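Long-range contacts in peptidase, M20/M25/M40 family (Staphylococcus aureus, PDB 4EWT), which probably hydrolyses the amide bond of N-acylated amino acids, as a dimanganese amidohydrolase of the M20 peptidase family: residues P27-H32 and A81-E86; S66-K71 and S125-V130; M169-V174 and G350-N355. All coordinates share one frame; numbering follows the deposited sequence.

Interaction 1 (P27-H32 and A81-E86); sequences PELSFH and ALPITE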
ATOM      1  N   PRO A  27     -17.787  24.666 -35.536  1.00 52.10           N
ATOM      2  CA  PRO A  27     -17.195  24.836 -34.207  1.00 49.76           C
ATOM      3  C   PRO A  27     -15.711  25.173 -34.286  1.00 51.55           C
ATOM      4  O   PRO A  27     -15.019  24.742 -35.217  1.00 54.99           O
ATOM      5  CB  PRO A  27     -17.396  23.466 -33.563  1.00 48.98           C
ATOM      6  CG  PRO A  27     -17.315  22.513 -34.707  1.00 52.50           C
ATOM      7  CD  PRO A  27     -17.935  23.237 -35.884  1.00 53.92           C
ATOM      8  N   GLU A  28     -15.234  25.952 -33.323  1.00 49.80           N
ATOM      9  CA  GLU A  28     -13.815  26.269 -33.236  1.00 51.71           C
ATOM     10  C   GLU A  28     -13.282  26.065 -31.833  1.00 49.80           C
ATOM     11  O   GLU A  28     -13.982  26.306 -30.850  1.00 46.54           O
ATOM     12  CB  GLU A  28     -13.551  27.700 -33.673  1.00 52.57           C
ATOM     13  CG  GLU A  28     -13.629  27.908 -35.172  1.00 56.56           C
ATOM     14  CD  GLU A  28     -13.746  29.363 -35.536  1.00 57.65           C
ATOM     15  OE1 GLU A  28     -14.432  30.106 -34.797  1.00 55.78           O
ATOM     16  OE2 GLU A  28     -13.154  29.763 -36.555  1.00 61.52           O
ATOM     17  N   LEU A  29     -12.027  25.634 -31.767  1.00 51.78           N
ATOM     18  CA  LEU A  29     -11.330  25.370 -30.509  1.00 50.91           C
ATOM     19  C   LEU A  29     -11.114  26.622 -29.666  1.00 49.51           C
ATOM     20  O   LEU A  29     -11.098  27.741 -30.192  1.00 49.88           O
ATOM     21  CB  LEU A  29      -9.972  24.721 -30.815  1.00 53.63           C
ATOM     22  CG  LEU A  29      -9.798  23.202 -30.750  1.00 54.58           C
ATOM     23  CD1 LEU A  29     -11.102  22.432 -30.700  1.00 52.10           C
ATOM     24  CD2 LEU A  29      -8.934  22.738 -31.914  1.00 59.56           C
ATOM     25  N   SER A  30     -10.930  26.412 -28.361  1.00 47.97           N
ATOM     26  CA  SER A  30     -10.590  27.478 -27.418  1.00 47.38           C
ATOM     27  C   SER A  30      -9.322  28.209 -27.859  1.00 50.83           C
ATOM     28  O   SER A  30      -8.330  27.576 -28.213  1.00 53.14           O
ATOM     29  CB  SER A  30     -10.389  26.907 -26.013  1.00 45.70           C
ATOM     30  OG  SER A  30     -11.480  26.099 -25.610  1.00 43.06           O
ATOM     31  N   PHE A  31      -9.377  29.539 -27.843  1.00 51.60           N
ATOM     32  CA  PHE A  31      -8.278  30.418 -28.277  1.00 55.33           C
ATOM     33  C   PHE A  31      -8.051  30.445 -29.800  1.00 58.73           C
ATOM     34  O   PHE A  31      -7.071  31.027 -30.273  1.00 62.16           O
ATOM     35  CB  PHE A  31      -6.971  30.121 -27.522  1.00 56.78           C
ATOM     36  CG  PHE A  31      -7.097  30.211 -26.023  1.00 54.74           C
ATOM     37  CD1 PHE A  31      -7.188  31.451 -25.388  1.00 54.90           C
ATOM     38  CD2 PHE A  31      -7.114  29.059 -25.244  1.00 53.31           C
ATOM     39  CE1 PHE A  31      -7.301  31.540 -24.000  1.00 52.65           C
ATOM     40  CE2 PHE A  31      -7.222  29.135 -23.856  1.00 51.31           C
ATOM     41  CZ  PHE A  31      -7.316  30.380 -23.232  1.00 51.08           C
ATOM     42  N   HIS A  32      -8.957  29.824 -30.556  1.00 58.28           N
ATOM     43  CA  HIS A  32      -8.902  29.839 -32.026  1.00 61.62           C
ATOM     44  C   HIS A  32     -10.289  30.054 -32.648  1.00 60.16           C
ATOM     45  O   HIS A  32     -10.562  29.602 -33.763  1.00 62.18           O
ATOM     46  CB  HIS A  32      -8.273  28.550 -32.562  1.00 64.05           C
ATOM     47  CG  HIS A  32      -6.921  28.253 -31.992  1.00 66.36           C
ATOM     48  ND1 HIS A  32      -5.756  28.760 -32.530  1.00 71.07           N
ATOM     49  CD2 HIS A  32      -6.548  27.508 -30.925  1.00 65.04           C
ATOM     50  CE1 HIS A  32      -4.725  28.337 -31.822  1.00 71.97           C
ATOM     51  NE2 HIS A  32      -5.177  27.574 -30.843  1.00 68.89           N
ATOM     52  N   ALA A  81     -15.644  25.533 -28.716  1.00 40.24           N
ATOM     53  CA  ALA A  81     -15.934  24.109 -28.875  1.00 41.60           C
ATOM     54  C   ALA A  81     -14.778  23.253 -28.341  1.00 42.71           C
ATOM     55  O   ALA A  81     -13.847  23.788 -27.743  1.00 42.75           O
ATOM     56  CB  ALA A  81     -16.217  23.792 -30.329  1.00 43.38           C
ATOM     57  N   LEU A  82     -14.837  21.941 -28.576  1.00 44.46           N
ATOM     58  CA  LEU A  82     -13.870  20.984 -28.014  1.00 45.65           C
ATOM     59  C   LEU A  82     -13.163  20.134 -29.085  1.00 49.07           C
ATOM     60  O   LEU A  82     -13.702  19.962 -30.181  1.00 51.06           O
ATOM     61  CB  LEU A  82     -14.583  20.060 -27.025  1.00 44.26           C
ATOM     62  CG  LEU A  82     -15.035  20.649 -25.692  1.00 41.68           C
ATOM     63  CD1 LEU A  82     -16.255  19.898 -25.180  1.00 41.57           C
ATOM     64  CD2 LEU A  82     -13.900  20.606 -24.683  1.00 41.43           C
ATOM     65  N   PRO A  83     -11.956  19.602 -28.770  1.00 50.30           N
ATOM     66  CA  PRO A  83     -11.234  18.712 -29.695  1.00 53.82           C
ATOM     67  C   PRO A  83     -11.812  17.287 -29.714  1.00 54.67           C
ATOM     68  O   PRO A  83     -11.190  16.352 -29.202  1.00 55.26           O
ATOM     69  CB  PRO A  83      -9.804  18.711 -29.133  1.00 54.65           C
ATOM     70  CG  PRO A  83      -9.984  18.938 -27.663  1.00 51.27           C
ATOM     71  CD  PRO A  83     -11.159  19.888 -27.557  1.00 48.85           C
ATOM     72  N   ILE A  84     -12.995  17.140 -30.308  1.00 54.87           N
ATOM     73  CA  ILE A  84     -13.741  15.880 -30.304  1.00 55.73           C
ATOM     74  C   ILE A  84     -14.322  15.604 -31.692  1.00 58.78           C
ATOM     75  O   ILE A  84     -14.919  16.492 -32.310  1.00 58.34           O
ATOM     76  CB  ILE A  84     -14.880  15.915 -29.239  1.00 52.73           C
ATOM     77  CG1 ILE A  84     -14.294  15.901 -27.817  1.00 50.44           C
ATOM     78  CG2 ILE A  84     -15.859  14.757 -29.425  1.00 54.13           C
ATOM     79  CD1 ILE A  84     -15.174  16.546 -26.785  1.00 46.52           C
ATOM     80  N   THR A  85     -14.213  14.373 -32.141  1.00 61.71           N
ATOM     81  CA  THR A  85     -14.732  13.975 -33.416  1.00 65.06           C
ATOM     82  C   THR A  85     -16.191  13.640 -33.305  1.00 64.50           C
ATOM     83  O   THR A  85     -16.541  12.707 -32.631  1.00 64.65           O
ATOM     84  CB  THR A  85     -13.964  12.768 -33.908  1.00 68.87           C
ATOM     85  OG1 THR A  85     -12.665  13.194 -34.295  1.00 69.83           O
ATOM     86  CG2 THR A  85     -14.647  12.168 -35.067  1.00 72.85           C
ATOM     87  N   GLU A  86     -17.048  14.411 -33.980  1.00 64.41           N
ATOM     88  CA  GLU A  86     -18.503  14.291 -33.821  1.00 63.47           C
ATOM     89  C   GLU A  86     -19.048  13.008 -34.445  1.00 67.20           C
ATOM     90  O   GLU A  86     -18.673  12.633 -35.558  1.00 70.47           O
ATOM     91  CB  GLU A  86     -19.235  15.526 -34.362  1.00 62.44           C
ATOM     92  CG  GLU A  86     -20.764  15.472 -34.191  1.00 61.61           C
ATOM     93  CD  GLU A  86     -21.458  16.825 -34.317  1.00 58.55           C
ATOM     94  OE1 GLU A  86     -20.779  17.847 -34.567  1.00 57.52           O
ATOM     95  OE2 GLU A  86     -22.698  16.860 -34.160  1.00 56.72           O
TER

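Interaction 2 (S66-K71 and S125-V130); sequences SGKPGK and SFTGKV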
ATOM      1  N   SER A  66     -30.852  50.970 -21.605  1.00 48.88           N
ATOM      2  CA  SER A  66     -32.247  51.390 -21.718  1.00 49.87           C
ATOM      3  C   SER A  66     -32.371  52.901 -21.950  1.00 52.45           C
ATOM      4  O   SER A  66     -33.415  53.383 -22.384  1.00 52.96           O
ATOM      5  CB  SER A  66     -33.020  51.000 -20.461  1.00 50.46           C
ATOM      6  OG  SER A  66     -32.676  51.854 -19.386  1.00 53.47           O
ATOM      7  N   GLY A  67     -31.297  53.630 -21.649  1.00 54.25           N
ATOM      8  CA  GLY A  67     -31.278  55.087 -21.741  1.00 57.46           C
ATOM      9  C   GLY A  67     -31.564  55.729 -20.395  1.00 60.14           C
ATOM     10  O   GLY A  67     -31.404  56.940 -20.229  1.00 63.17           O
ATOM     11  N   LYS A  68     -31.981  54.905 -19.435  1.00 59.18           N
ATOM     12  CA  LYS A  68     -32.414  55.378 -18.120  1.00 61.60           C
ATOM     13  C   LYS A  68     -31.489  54.835 -17.025  1.00 61.84           C
ATOM     14  O   LYS A  68     -30.880  53.774 -17.207  1.00 59.32           O
ATOM     15  CB  LYS A  68     -33.874  54.972 -17.866  1.00 61.25           C
ATOM     16  CG  LYS A  68     -34.887  55.620 -18.829  1.00 60.96           C
ATOM     17  CD  LYS A  68     -36.146  54.764 -19.018  1.00 58.10           C
ATOM     18  CE  LYS A  68     -35.877  53.550 -19.912  1.00 53.44           C
ATOM     19  NZ  LYS A  68     -37.031  52.601 -19.970  1.00 51.24           N
ATOM     20  N   PRO A  69     -31.369  55.561 -15.894  1.00 65.19           N
ATOM     21  CA  PRO A  69     -30.462  55.140 -14.826  1.00 65.93           C
ATOM     22  C   PRO A  69     -30.953  53.883 -14.114  1.00 64.30           C
ATOM     23  O   PRO A  69     -32.162  53.686 -13.966  1.00 64.61           O
ATOM     24  CB  PRO A  69     -30.471  56.336 -13.858  1.00 70.66           C
ATOM     25  CG  PRO A  69     -31.068  57.473 -14.639  1.00 72.10           C
ATOM     26  CD  PRO A  69     -32.032  56.837 -15.565  1.00 68.80           C
ATOM     27  N   GLY A  70     -30.016  53.040 -13.685  1.00 62.81           N
ATOM     28  CA  GLY A  70     -30.362  51.809 -12.995  1.00 61.36           C
ATOM     29  C   GLY A  70     -29.228  50.812 -12.863  1.00 59.20           C
ATOM     30  O   GLY A  70     -28.080  51.077 -13.239  1.00 59.19           O
ATOM     31  N   LYS A  71     -29.583  49.651 -12.374  1.00 57.49           N
ATOM     32  CA  LYS A  71     -28.683  48.521 -12.197  1.00 55.00           C
ATOM     33  C   LYS A  71     -28.070  48.020 -13.480  1.00 51.76           C
ATOM     34  O   LYS A  71     -28.523  48.353 -14.552  1.00 51.08           O
ATOM     35  CB  LYS A  71     -29.493  47.391 -11.619  1.00 54.46           C
ATOM     36  CG  LYS A  71     -29.866  47.613 -10.227  1.00 57.21           C
ATOM     37  CD  LYS A  71     -31.090  46.901  -9.858  1.00 57.38           C
ATOM     38  CE  LYS A  71     -31.208  46.813  -8.356  1.00 60.93           C
ATOM     39  NZ  LYS A  71     -32.128  45.735  -7.954  1.00 61.23           N
ATOM     40  N   SER A 125     -39.127  48.865 -21.532  1.00 47.04           N
ATOM     41  CA  SER A 125     -39.616  47.969 -20.475  1.00 48.08           C
ATOM     42  C   SER A 125     -38.652  47.711 -19.310  1.00 48.05           C
ATOM     43  O   SER A 125     -38.958  46.912 -18.418  1.00 48.92           O
ATOM     44  CB  SER A 125     -40.073  46.633 -21.073  1.00 46.71           C
ATOM     45  OG  SER A 125     -41.143  46.830 -21.978  1.00 48.26           O
ATOM     46  N   PHE A 126     -37.492  48.365 -19.316  1.00 47.31           N
ATOM     47  CA  PHE A 126     -36.564  48.266 -18.185  1.00 47.78           C
ATOM     48  C   PHE A 126     -35.718  49.521 -18.018  1.00 49.25           C
ATOM     49  O   PHE A 126     -35.797  50.445 -18.831  1.00 49.47           O
ATOM     50  CB  PHE A 126     -35.688  46.995 -18.254  1.00 44.78           C
ATOM     51  CG  PHE A 126     -34.781  46.924 -19.460  1.00 41.77           C
ATOM     52  CD1 PHE A 126     -33.462  47.365 -19.380  1.00 40.97           C
ATOM     53  CD2 PHE A 126     -35.239  46.391 -20.668  1.00 39.65           C
ATOM     54  CE1 PHE A 126     -32.615  47.293 -20.487  1.00 39.50           C
ATOM     55  CE2 PHE A 126     -34.402  46.310 -21.786  1.00 37.43           C
ATOM     56  CZ  PHE A 126     -33.092  46.763 -21.697  1.00 37.75           C
ATOM     57  N   THR A 127     -34.926  49.539 -16.949  1.00 50.38           N
ATOM     58  CA  THR A 127     -33.992  50.626 -16.663  1.00 52.33           C
ATOM     59  C   THR A 127     -32.587  50.057 -16.484  1.00 50.83           C
ATOM     60  O   THR A 127     -32.414  48.848 -16.354  1.00 48.94           O
ATOM     61  CB  THR A 127     -34.382  51.396 -15.392  1.00 55.77           C
ATOM     62  OG1 THR A 127     -34.319  50.510 -14.268  1.00 56.80           O
ATOM     63  CG2 THR A 127     -35.793  51.975 -15.513  1.00 57.96           C
ATOM     64  N   GLY A 128     -31.591  50.936 -16.468  1.00 52.20           N
ATOM     65  CA  GLY A 128     -30.199  50.514 -16.368  1.00 50.96           C
ATOM     66  C   GLY A 128     -29.739  49.825 -17.637  1.00 48.22           C
ATOM     67  O   GLY A 128     -30.125  50.219 -18.735  1.00 47.63           O
ATOM     68  N   LYS A 129     -28.925  48.784 -17.478  1.00 46.31           N
ATOM     69  CA  LYS A 129     -28.280  48.136 -18.606  1.00 44.21           C
ATOM     70  C   LYS A 129     -28.260  46.620 -18.489  1.00 41.61           C
ATOM     71  O   LYS A 129     -28.198  46.058 -17.388  1.00 41.76           O
ATOM     72  CB  LYS A 129     -26.825  48.600 -18.734  1.00 45.60           C
ATOM     73  CG  LYS A 129     -26.599  50.071 -19.021  1.00 49.06           C
ATOM     74  CD  LYS A 129     -25.107  50.365 -18.967  1.00 52.34           C
ATOM     75  CE  LYS A 129     -24.827  51.819 -18.639  1.00 57.26           C
ATOM     76  NZ  LYS A 129     -23.466  51.943 -18.038  1.00 60.33           N
ATOM     77  N   VAL A 130     -28.292  45.968 -19.644  1.00 39.17           N
ATOM     78  CA  VAL A 130     -27.927  44.572 -19.759  1.00 36.62           C
ATOM     79  C   VAL A 130     -26.546  44.540 -20.393  1.00 36.23           C
ATOM     80  O   VAL A 130     -26.291  45.227 -21.386  1.00 36.62           O
ATOM     81  CB  VAL A 130     -28.893  43.782 -20.661  1.00 35.48           C
ATOM     82  CG1 VAL A 130     -28.524  42.304 -20.669  1.00 33.57           C
ATOM     83  CG2 VAL A 130     -30.325  43.956 -20.208  1.00 36.50           C
TER

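Interaction 3 (M169-V174 and G350-N355); sequences MKTGKV and GAAVEN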
ATOM      1  N   MET A 169     -30.187  16.286 -17.727  1.00 50.08           N
ATOM      2  CA  MET A 169     -31.343  16.652 -16.909  1.00 51.98           C
ATOM      3  C   MET A 169     -32.606  16.808 -17.756  1.00 54.02           C
ATOM      4  O   MET A 169     -32.539  17.196 -18.924  1.00 53.13           O
ATOM      5  CB  MET A 169     -31.069  17.924 -16.110  1.00 49.79           C
ATOM      6  CG  MET A 169     -29.807  17.871 -15.261  1.00 48.77           C
ATOM      7  SD  MET A 169     -29.636  19.349 -14.256  1.00 49.39           S
ATOM      8  CE  MET A 169     -30.544  18.859 -12.789  1.00 52.98           C
ATOM      9  N   LYS A 170     -33.748  16.524 -17.139  1.00 52.19           N
ATOM     10  CA  LYS A 170     -35.032  16.434 -17.832  1.00 54.21           C
ATOM     11  C   LYS A 170     -35.480  17.758 -18.437  1.00 54.97           C
ATOM     12  O   LYS A 170     -35.588  18.768 -17.740  1.00 54.85           O
ATOM     13  CB  LYS A 170     -36.102  15.901 -16.878  1.00 55.02           C
ATOM     14  CG  LYS A 170     -37.346  15.336 -17.570  1.00 58.44           C
ATOM     15  CD  LYS A 170     -37.835  14.081 -16.850  1.00 60.58           C
ATOM     16  CE  LYS A 170     -36.808  12.947 -16.969  1.00 60.46           C
ATOM     17  NZ  LYS A 170     -36.891  11.974 -15.843  1.00 61.32           N
ATOM     18  N   THR A 171     -35.729  17.732 -19.745  1.00 56.08           N
ATOM     19  CA  THR A 171     -36.274  18.871 -20.475  1.00 57.06           C
ATOM     20  C   THR A 171     -37.672  19.195 -19.958  1.00 58.24           C
ATOM     21  O   THR A 171     -38.418  18.300 -19.552  1.00 59.14           O
ATOM     22  CB  THR A 171     -36.320  18.586 -21.994  1.00 58.22           C
ATOM     23  OG1 THR A 171     -35.041  18.109 -22.429  1.00 57.46           O
ATOM     24  CG2 THR A 171     -36.665  19.842 -22.779  1.00 59.11           C
ATOM     25  N   GLY A 172     -38.011  20.480 -19.957  1.00 58.39           N
ATOM     26  CA  GLY A 172     -39.292  20.941 -19.448  1.00 59.10           C
ATOM     27  C   GLY A 172     -39.176  21.743 -18.168  1.00 58.05           C
ATOM     28  O   GLY A 172     -40.185  22.201 -17.627  1.00 58.98           O
ATOM     29  N   LYS A 173     -37.948  21.906 -17.673  1.00 56.08           N
ATOM     30  CA  LYS A 173     -37.699  22.740 -16.490  1.00 55.03           C
ATOM     31  C   LYS A 173     -36.271  23.271 -16.344  1.00 52.57           C
ATOM     32  O   LYS A 173     -35.354  22.824 -17.027  1.00 51.76           O
ATOM     33  CB  LYS A 173     -38.154  22.050 -15.195  1.00 55.26           C
ATOM     34  CG  LYS A 173     -37.861  20.578 -15.084  1.00 55.76           C
ATOM     35  CD  LYS A 173     -38.723  19.979 -13.986  1.00 58.42           C
ATOM     36  CE  LYS A 173     -38.691  18.461 -14.020  1.00 59.23           C
ATOM     37  NZ  LYS A 173     -39.881  17.905 -13.322  1.00 61.28           N
ATOM     38  N   VAL A 174     -36.123  24.251 -15.456  1.00 51.48           N
ATOM     39  CA  VAL A 174     -34.838  24.861 -15.127  1.00 49.37           C
ATOM     40  C   VAL A 174     -34.451  24.525 -13.693  1.00 47.88           C
ATOM     41  O   VAL A 174     -35.321  24.363 -12.831  1.00 48.30           O
ATOM     42  CB  VAL A 174     -34.838  26.407 -15.322  1.00 50.03           C
ATOM     43  CG1 VAL A 174     -34.866  26.766 -16.798  1.00 50.00           C
ATOM     44  CG2 VAL A 174     -35.995  27.064 -14.581  1.00 50.92           C
ATOM     45  N   GLY A 350     -32.822  21.991 -18.449  1.00 39.13           N
ATOM     46  CA  GLY A 350     -32.941  20.592 -18.842  1.00 42.04           C
ATOM     47  C   GLY A 350     -32.887  20.468 -20.354  1.00 43.33           C
ATOM     48  O   GLY A 350     -33.596  21.183 -21.073  1.00 43.71           O
ATOM     49  N   ALA A 351     -32.039  19.569 -20.840  1.00 44.14           N
ATOM     50  CA  ALA A 351     -31.822  19.420 -22.276  1.00 45.75           C
ATOM     51  C   ALA A 351     -31.720  17.960 -22.738  1.00 49.04           C
ATOM     52  O   ALA A 351     -31.256  17.696 -23.848  1.00 49.98           O
ATOM     53  CB  ALA A 351     -30.582  20.199 -22.690  1.00 43.34           C
ATOM     54  N   ALA A 352     -32.153  17.024 -21.895  1.00 51.30           N
ATOM     55  CA  ALA A 352     -32.138  15.597 -22.246  1.00 55.43           C
ATOM     56  C   ALA A 352     -33.079  15.297 -23.417  1.00 59.44           C
ATOM     57  O   ALA A 352     -34.243  15.698 -23.404  1.00 60.62           O
ATOM     58  CB  ALA A 352     -32.492  14.734 -21.038  1.00 56.47           C
ATOM     59  N   VAL A 353     -32.555  14.601 -24.425  1.00 62.05           N
ATOM     60  CA  VAL A 353     -33.325  14.242 -25.619  1.00 66.66           C
ATOM     61  C   VAL A 353     -34.537  13.378 -25.264  1.00 71.12           C
ATOM     62  O   VAL A 353     -34.484  12.586 -24.321  1.00 71.85           O
ATOM     63  CB  VAL A 353     -32.441  13.538 -26.690  1.00 68.68           C
ATOM     64  CG1 VAL A 353     -31.477  14.531 -27.334  1.00 65.65           C
ATOM     65  CG2 VAL A 353     -31.674  12.357 -26.091  1.00 69.68           C
ATOM     66  N   GLU A 354     -35.627  13.550 -26.011  1.00 74.65           N
ATOM     67  CA  GLU A 354     -36.889  12.857 -25.727  1.00 79.66           C
ATOM     68  C   GLU A 354     -36.786  11.362 -26.008  1.00 84.47           C
ATOM     69  O   GLU A 354     -37.086  10.539 -25.141  1.00 86.48           O
ATOM     70  CB  GLU A 354     -38.056  13.460 -26.529  1.00 81.87           C
ATOM     71  CG  GLU A 354     -37.946  14.952 -26.849  1.00 78.81           C
ATOM     72  CD  GLU A 354     -38.056  15.868 -25.631  1.00 76.27           C
ATOM     73  OE1 GLU A 354     -38.139  17.099 -25.833  1.00 73.74           O
ATOM     74  OE2 GLU A 354     -38.056  15.374 -24.481  1.00 76.16           O
ATOM     75  N   ASN A 355     -36.181  11.045 -27.131  1.00 86.36           N
ATOM     76  CA  ASN A 355     -36.040   9.684 -27.596  1.00 91.47           C
ATOM     77  C   ASN A 355     -34.605   9.360 -27.908  1.00 90.33           C
ATOM     78  O   ASN A 355     -33.820  10.217 -28.195  1.00 86.85           O
ATOM     79  CB  ASN A 355     -36.872   9.479 -28.868  1.00 91.91           C
ATOM     80  CG  ASN A 355     -38.372   9.426 -28.599  1.00 95.11           C
ATOM     81  OD1 ASN A 355     -38.919   8.374 -28.269  1.00 99.53           O
ATOM     82  ND2 ASN A 355     -39.042  10.567 -28.736  1.00 93.19           N
TER
HETATM   83  O   HOH W   1     -35.744  22.438 -19.388  1.00 30.00           O

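Interaction 1 (P27-H32 and A81-E86)
The backbones of P27-S30 and A81-P83 pass each other nearly at right angles (81°), neither in a helix or strand, and come together where A81 N donates a hydrogen bond to E28 O over 2.8 Å, the amide hydrogen pointing well at the oxygen (159°). The same carbonyl oxygen also rests against the methyl of A81, 3.4 Å from its CB. At roughly a right angle to that approach, as seen from the methyl, P27 CB sits 3.5 Å from A81 CB, tighter than a normal carbon contact, with A81 buried. P27 reaches further, onto H101 and S94.

L29 works from the outer side. Its CD1 lies over the flat face of the L82-P83 peptide bond, 3.5 Å from both L82 C and P83 N, and touches the proline ring at CD more loosely. The side chain is twisted to get there, with chi2 at 14°, so that CD1 nearly eclipses CA, a strained torsion. Both chains bend just beyond the crossing: L29 to H32 form a type II turn, closed by H32 N to L29 O, and P83 is the centre of an inverse gamma turn.

The polar ends face elsewhere. E28 points away from A81 and its carboxylate takes T36 OG1 and E35 N at the start of helix 34-43, where the helix end would suit a negative charge. S30 OG bonds to D80, the residue just before A81.

Behind the crossing, the side chain of L82 comes within about 4 Å of a manganese ion and packs on H362, one of the metal ligands. One backbone bond and a close apolar fit thus join the loop after helix 13-25 to the chain that brings L82 beside the manganese, while the polar ends of E28 and S30 are bonded outside the crossing.

Interaction 2 (S66-K71 and S125-V130)
G128 is gripped from both flanks by the loop S66-K71. Its carbonyl oxygen takes two donors from S66: the backbone N at 3.1 Å, almost straight in line with the carbonyl (173°), and OG, which comes in from a wider angle. The serine hydroxyl can do this because chi1 of 74° sets it between its own N and carbonyl carbon, where OG also accepts from K68 N in an ST turn. G128 N donates to K68 O at 3.0 Å, from above the carbonyl plane, and K129 N bonds to K71 O. The two glycines, without side chains, bring G70 CA and G128 CA to 3.6 Å.

The F126 ring is buried against I64 and L385, and S66 CB meets it obliquely, 3.7 Å from CE1. K68 bends at chi3 to bring NZ to F126 O at 2.7 Å, and K123 O is its second partner.

The outer side is looser. P69 turns its ring away, and the K71 chain leads off to a cation-pi contact with Y387.

Arching from strand 60-65 to strand 72-78, the loop crosses the start of strand 129-135 between them. Bonds to both N and O of G128, with K129 N to K71 O, hold it there mainly through backbone atoms.

Interaction 3 (M169-V174 and G350-N355)
Rotation of T171 about chi1 (-50°) places OG1 anti to its carbonyl carbon and against A352, where it donates to A352 O over 2.7 Å, tilted from the carbonyl plane. The same torsion sets CG2 anti to the backbone N, alongside G350 O at 3.8 Å, so one branch makes the polar contact and the other packs on the backbone.

M169 O is the second anchor. A352 N donates to it at 3.0 Å with good geometry (153°), A351 N adds a weak bond, and the A352 methyl closes in with CB 3.2 Å away. G350 packs directly against 169-174: its CA lies 3.4 Å from K170 O, in a nearly straight CA-H...O contact, and its N bonds to K173 O at 3.0 Å, nearly in line with that carbonyl. A water donates to G350 O and accepts weakly from G172 N; its approach to K173 O is too short to trust.

The exit of strand 344-350 is held in this way against the turn leading into the antiparallel strand 173-176. A351, just past the strand end, packs on I368 and S372, its side chain about 12 Å from a bound manganese ion. Nearly all the grip is backbone to backbone, with T171 as the one side-chain donor across the contact, so the pairing depends mainly on chain path and on the compactness of G350.

Interactions 2 and 3 belong to the same eight-stranded sheet: interaction 2 lies at the start of strand 129-135, interaction 3 at the exit of strand 344-350. Their nearest atoms are about 17 Å apart, and both rely on backbone hydrogen bonds at closely approached glycines, helped by a serine or threonine hydroxyl. Interaction 1 joins two loops instead; it has a single cross-segment hydrogen bond and a larger share of apolar side-chain contact, and it lies beside a manganese ion. It is also nearest the centre of the chain, at 14 Å, against 19 Å for interaction 3 and 29 Å for interaction 2, although all three are partly buried.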